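Local coordinates for peptidoglycan-recognition protein-SD (Drosophila melanogaster, PDB 2RKQ) that binds bacterial peptidoglycan as a secreted recognition protein of innate immunity and activates the Toll pathway in response to Gram-positive bacteria, at residues 3-8 with 76-81; 65-70 with 87-92. All blocks are in the same frame, centred on the assembly; numbering follows the deposited sequence. Where two conformers were deposited one is given.

Contact 1: residues 3-8 with 76-81; sequences PIVTRA and KVYEGR
P3 meets V77 through one water, which donates to P3 O and accepts from V77 N, joining the backbones just ahead of the directly bonded pairs. I4 then sends CD1 onto V77 CG1 at 3.6 Å and CG2 toward E79 CB, so its two branches reach alternate residues of 77-79; L122 of helix 113-128 touches both I4 and V77. V5 makes the well-formed bridge: V5 N donates to V77 O at 2.7 Å and V5 O accepts from E79 N at 2.8 Å, the latter nearly straight at 176°. Its side chain runs alongside Y78, CG1 at 3.5 Å from ring atom CD2, while CG2 stands over one ring face, displaced toward the rim, in a CH-pi contact. After T6, R7 N donates to E79 OE1 at 3.0 Å, on the anti side and somewhat out of the carboxylate plane; E79 gets there fully extended, CG anti to its own N (chi1 -180°). The R7 chain bends at chi3 (71°), bringing NH1 to G80 O in a weak bond, while NH2 pairs with D64. V5 bonding to the residues flanking Y78 is the parallel beta-bridge pattern, here adding edge strand 4-5 to the mixed sheet of the PGRP domain.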
loop_
_atom_site.group_PDB
_atom_site.type_symbol
_atom_site.label_atom_id
_atom_site.label_comp_id
_atom_site.label_asym_id
_atom_site.label_seq_id
_atom_site.Cartn_x
_atom_site.Cartn_y
_atom_site.Cartn_z
ATOM N N PRO A 3 7.971 12.387 3.676
ATOM C CA PRO A 3 8.211 12.615 2.272
ATOM C C PRO A 3 7.692 11.446 1.445
ATOM O O PRO A 3 7.565 10.320 1.943
ATOM C CB PRO A 3 9.740 12.747 2.156
ATOM C CG PRO A 3 10.280 12.727 3.529
ATOM C CD PRO A 3 9.214 12.201 4.446
ATOM N N ILE A 4 7.347 11.752 0.207
ATOM C CA ILE A 4 6.838 10.749 -0.722
ATOM C C ILE A 4 7.806 10.705 -1.893
ATOM O O ILE A 4 8.153 11.743 -2.462
ATOM C CB ILE A 4 5.421 11.107 -1.232
ATOM C CG1 ILE A 4 4.415 11.258 -0.074
ATOM C CG2 ILE A 4 4.919 10.068 -2.279
ATOM C CD1 ILE A 4 4.257 10.009 0.778
ATOM N N VAL A 5 8.273 9.507 -2.234
ATOM C CA VAL A 5 9.009 9.323 -3.479
ATOM C C VAL A 5 7.974 9.253 -4.589
ATOM O O VAL A 5 7.280 8.241 -4.753
ATOM C CB VAL A 5 9.843 8.047 -3.460
ATOM C CG1 VAL A 5 10.614 7.894 -4.783
ATOM C CG2 VAL A 5 10.805 8.031 -2.262
ATOM N N THR A 6 7.854 10.338 -5.336
ATOM C CA THR A 6 6.833 10.426 -6.360
ATOM C C THR A 6 7.124 9.466 -7.491
ATOM O O THR A 6 8.239 8.955 -7.634
ATOM C CB THR A 6 6.738 11.827 -6.938
ATOM O OG1 THR A 6 7.977 12.159 -7.570
ATOM C CG2 THR A 6 6.397 12.846 -5.848
ATOM N N ARG A 7 6.096 9.218 -8.291
ATOM C CA ARG A 7 6.227 8.318 -9.421
ATOM C C ARG A 7 7.434 8.679 -10.273
ATOM O O ARG A 7 8.197 7.808 -10.668
ATOM C CB ARG A 7 4.955 8.347 -10.268
ATOM C CG ARG A 7 3.699 7.828 -9.550
ATOM C CD ARG A 7 2.503 7.886 -10.481
ATOM N NE ARG A 7 2.600 6.876 -11.543
ATOM C CZ ARG A 7 2.006 5.679 -11.491
ATOM N NH1 ARG A 7 1.299 5.311 -10.429
ATOM N NH2 ARG A 7 2.123 4.834 -12.512
ATOM N N ALA A 8 7.618 9.971 -10.561
ATOM C CA ALA A 8 8.762 10.374 -11.386
ATOM C C ALA A 8 10.094 10.019 -10.723
ATOM O O ALA A 8 11.060 9.620 -11.392
ATOM C CB ALA A 8 8.705 11.867 -11.697
ATOM N N LYS A 76 11.258 4.414 3.180
ATOM C CA LYS A 76 10.710 5.407 2.251
ATOM C C LYS A 76 9.343 4.997 1.749
ATOM O O LYS A 76 9.060 3.812 1.574
ATOM C CB LYS A 76 11.654 5.636 1.075
ATOM C CG LYS A 76 12.883 6.443 1.489
ATOM C CD LYS A 76 13.695 6.902 0.296
ATOM C CE LYS A 76 14.789 7.883 0.736
ATOM N NZ LYS A 76 15.512 8.426 -0.422
ATOM N N VAL A 77 8.513 6.005 1.503
ATOM C CA VAL A 77 7.156 5.797 1.009
ATOM C C VAL A 77 7.161 6.181 -0.459
ATOM O O VAL A 77 7.565 7.288 -0.806
ATOM C CB VAL A 77 6.142 6.678 1.728
ATOM C CG1 VAL A 77 4.755 6.482 1.102
ATOM C CG2 VAL A 77 6.133 6.378 3.237
ATOM N N TYR A 78 6.760 5.230 -1.306
ATOM C CA TYR A 78 6.713 5.419 -2.758
ATOM C C TYR A 78 5.280 5.591 -3.218
ATOM O O TYR A 78 4.377 4.849 -2.819
ATOM C CB TYR A 78 7.355 4.227 -3.473
ATOM C CG TYR A 78 8.802 4.065 -3.132
ATOM C CD1 TYR A 78 9.184 3.440 -1.948
ATOM C CD2 TYR A 78 9.789 4.555 -3.976
ATOM C CE1 TYR A 78 10.519 3.317 -1.593
ATOM C CE2 TYR A 78 11.143 4.448 -3.641
ATOM C CZ TYR A 78 11.500 3.825 -2.441
ATOM O OH TYR A 78 12.830 3.718 -2.085
ATOM N N GLU A 79 5.079 6.568 -4.078
ATOM C CA GLU A 79 3.770 6.848 -4.638
ATOM C C GLU A 79 3.372 5.843 -5.720
ATOM O O GLU A 79 4.155 5.569 -6.633
ATOM C CB GLU A 79 3.793 8.227 -5.275
ATOM C CG GLU A 79 2.470 8.619 -5.882
ATOM C CD GLU A 79 2.529 9.973 -6.558
ATOM O OE1 GLU A 79 3.619 10.382 -7.035
ATOM O OE2 GLU A 79 1.459 10.608 -6.612
ATOM N N GLY A 80 2.159 5.315 -5.586
ATOM C CA GLY A 80 1.558 4.434 -6.593
ATOM C C GLY A 80 0.419 5.151 -7.293
ATOM O O GLY A 80 0.579 6.285 -7.771
ATOM N N ARG A 81 -0.742 4.496 -7.365
ATOM C CA ARG A 81 -1.934 5.163 -7.913
ATOM C C ARG A 81 -2.352 6.357 -7.085
ATOM O O ARG A 81 -2.095 6.408 -5.884
ATOM C CB ARG A 81 -3.124 4.208 -7.956
ATOM C CG ARG A 81 -2.902 3.020 -8.831
ATOM C CD ARG A 81 -4.096 2.061 -8.793
ATOM N NE ARG A 81 -3.714 0.886 -9.569
ATOM C CZ ARG A 81 -4.548 0.114 -10.271
ATOM N NH1 ARG A 81 -5.863 0.337 -10.290
ATOM N NH2 ARG A 81 -4.041 -0.905 -10.967
HETATM O O HOH W 1 9.284 8.525 2.609
#

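Contact 2: residues 65-70 with 87-92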
loop_
_atom_site.group_PDB
_atom_site.type_symbol
_atom_site.label_atom_id
_atom_site.label_comp_id
_atom_site.label_asym_id
_atom_site.label_seq_id
_atom_site.Cartn_x
_atom_site.Cartn_y
_atom_site.Cartn_z
ATOM N N ILE A 65 0.667 -0.302 -11.187
ATOM C CA ILE A 65 0.941 -0.879 -9.875
ATOM C C ILE A 65 -0.340 -0.780 -9.035
ATOM O O ILE A 65 -1.074 0.189 -9.142
ATOM C CB ILE A 65 2.141 -0.166 -9.218
ATOM C CG1 ILE A 65 2.722 -1.006 -8.084
ATOM C CG2 ILE A 65 1.820 1.325 -8.886
ATOM C CD1 ILE A 65 4.114 -0.517 -7.698
ATOM N N GLY A 66 -0.622 -1.802 -8.234
ATOM C CA GLY A 66 -1.965 -1.960 -7.672
ATOM C C GLY A 66 -2.299 -1.129 -6.458
ATOM O O GLY A 66 -3.456 -1.044 -6.055
ATOM N N TYR A 67 -1.271 -0.543 -5.856
ATOM C CA TYR A 67 -1.397 0.154 -4.574
ATOM C C TYR A 67 -1.243 1.651 -4.724
ATOM O O TYR A 67 -0.684 2.145 -5.719
ATOM C CB TYR A 67 -0.332 -0.384 -3.602
ATOM C CG TYR A 67 -0.541 -1.842 -3.318
ATOM C CD1 TYR A 67 0.248 -2.807 -3.907
ATOM C CD2 TYR A 67 -1.564 -2.253 -2.477
ATOM C CE1 TYR A 67 0.015 -4.141 -3.663
ATOM C CE2 TYR A 67 -1.810 -3.579 -2.241
ATOM C CZ TYR A 67 -1.014 -4.516 -2.819
ATOM O OH TYR A 67 -1.287 -5.839 -2.548
ATOM N N HIS A 68 -1.748 2.379 -3.723
ATOM C CA HIS A 68 -1.591 3.826 -3.669
ATOM C C HIS A 68 -0.251 4.255 -3.123
ATOM O O HIS A 68 0.291 5.291 -3.543
ATOM C CB HIS A 68 -2.720 4.445 -2.857
ATOM C CG HIS A 68 -4.057 4.053 -3.379
ATOM N ND1 HIS A 68 -4.641 4.646 -4.475
ATOM C CD2 HIS A 68 -4.875 3.039 -3.019
ATOM C CE1 HIS A 68 -5.781 4.032 -4.744
ATOM N NE2 HIS A 68 -5.948 3.060 -3.869
ATOM N N TYR A 69 0.268 3.480 -2.166
ATOM C CA TYR A 69 1.576 3.759 -1.590
ATOM C C TYR A 69 2.250 2.449 -1.280
ATOM O O TYR A 69 1.579 1.468 -0.933
ATOM C CB TYR A 69 1.429 4.512 -0.280
ATOM C CG TYR A 69 0.881 5.905 -0.410
ATOM C CD1 TYR A 69 -0.444 6.190 -0.041
ATOM C CD2 TYR A 69 1.682 6.944 -0.871
ATOM C CE1 TYR A 69 -0.961 7.486 -0.155
ATOM C CE2 TYR A 69 1.182 8.245 -0.971
ATOM C CZ TYR A 69 -0.137 8.504 -0.594
ATOM O OH TYR A 69 -0.650 9.783 -0.688
ATOM N N LEU A 70 3.576 2.438 -1.389
ATOM C CA LEU A 70 4.377 1.277 -0.990
ATOM C C LEU A 70 5.485 1.752 -0.090
ATOM O O LEU A 70 5.960 2.873 -0.226
ATOM C CB LEU A 70 4.958 0.560 -2.212
ATOM C CG LEU A 70 3.847 -0.107 -3.033
ATOM C CD1 LEU A 70 3.418 0.811 -4.191
ATOM C CD2 LEU A 70 4.273 -1.472 -3.520
ATOM N N GLY A 87 -7.803 1.186 -6.500
ATOM C CA GLY A 87 -6.668 0.277 -6.487
ATOM C C GLY A 87 -7.006 -1.052 -7.125
ATOM O O GLY A 87 -8.133 -1.272 -7.581
ATOM N N ALA A 88 -6.003 -1.921 -7.190
ATOM C CA ALA A 88 -6.177 -3.273 -7.710
ATOM C C ALA A 88 -5.462 -4.199 -6.749
ATOM O O ALA A 88 -4.307 -4.591 -6.968
ATOM C CB ALA A 88 -5.605 -3.400 -9.122
ATOM N N PHE A 89 -6.146 -4.519 -5.661
ATOM C CA PHE A 89 -5.607 -5.430 -4.653
ATOM C C PHE A 89 -6.689 -6.278 -3.990
ATOM O O PHE A 89 -6.356 -7.225 -3.293
ATOM C CB PHE A 89 -4.765 -4.678 -3.597
ATOM C CG PHE A 89 -5.486 -3.535 -2.953
ATOM C CD1 PHE A 89 -6.342 -3.748 -1.878
ATOM C CD2 PHE A 89 -5.313 -2.241 -3.430
ATOM C CE1 PHE A 89 -7.024 -2.668 -1.295
ATOM C CE2 PHE A 89 -5.994 -1.165 -2.860
ATOM C CZ PHE A 89 -6.843 -1.376 -1.787
ATOM N N ALA A 90 -7.971 -5.981 -4.229
ATOM C CA ALA A 90 -9.028 -6.660 -3.482
ATOM C C ALA A 90 -10.303 -6.944 -4.268
ATOM O O ALA A 90 -11.356 -7.187 -3.669
ATOM C CB ALA A 90 -9.368 -5.847 -2.224
ATOM N N GLY A 91 -10.224 -6.887 -5.596
ATOM C CA GLY A 91 -11.404 -7.188 -6.433
ATOM C C GLY A 91 -12.627 -6.379 -6.023
ATOM O O GLY A 91 -12.582 -5.160 -5.983
ATOM N N PRO A 92 -13.743 -7.053 -5.685
ATOM C CA PRO A 92 -14.955 -6.318 -5.312
ATOM C C PRO A 92 -14.777 -5.380 -4.123
ATOM O O PRO A 92 -15.582 -4.452 -3.922
ATOM C CB PRO A 92 -15.942 -7.437 -4.951
ATOM C CG PRO A 92 -15.115 -8.602 -4.646
ATOM C CD PRO A 92 -13.941 -8.506 -5.605
#
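The G66 carbonyl and the amide of A88 supply the polar link between 65-70 and 87-92. A88 N donates to G66 O at 2.9 Å with a 173° angle at hydrogen, lying in the carbonyl plane on a lone pair. The same oxygen also lies in the plane of the F89 ring, at its edge, 3.4 Å from CD2. A further CA-H...O contact, from G66 CA to A88 O, accompanies the close approach of the backbones: G66 CA and A88 CA are 4.4 Å apart. A CB on G66 would run into A88 O, consistent with glycine here.

The apolar part is carried by Y67 and F89. Their ring planes are almost parallel, 13° apart, yet with centroids 5.5 Å apart the rings are offset and barely overlap. The close touch is instead Y67 CE2 to F89 CB, at 3.4 Å. F89 CG sits between its backbone N and carbonyl carbon (chi1 54°), which directs the ring back toward G66 O and Y67. A leucine in place of Y67 would probably leave F89 CB and CG without the CE2 neighbour they touch and open a gap beside them.

Van der Waals contact continues at H68, whose NE2 lies 3.7 Å from G87 N; its ND1 has weak bonds to R81 O and S82 O. Y67 and F89 also touch A32 and V30 of strand 26-33, respectively, so the arrangement is a loop-to-loop contact just before strand 69-71, packed against the central sheet of the amidase-type PGRP fold.

The two contacts have centres about 14 Å apart and share the mixed sheet. Their segments alternate along the chain, in the order 3-8, 65-70, 76-81, 87-92, so each spans part of the other. Strand 77-79 is central to this: it pairs in parallel with 4-5 on one side and antiparallel with 69-71 on the other, where Y78 N lies 2.7 Å from L70 O, a probable hydrogen bond. Beyond the strand, R81 NE approaches I65 O at 2.8 Å and R81 NH2 packs on A88 CB, tying contact 1 directly to both segments of contact 2. The N-terminal edge of the sheet is thereby connected to the loop between strands 77-79 and 97-102, where G87 and F89 are buried.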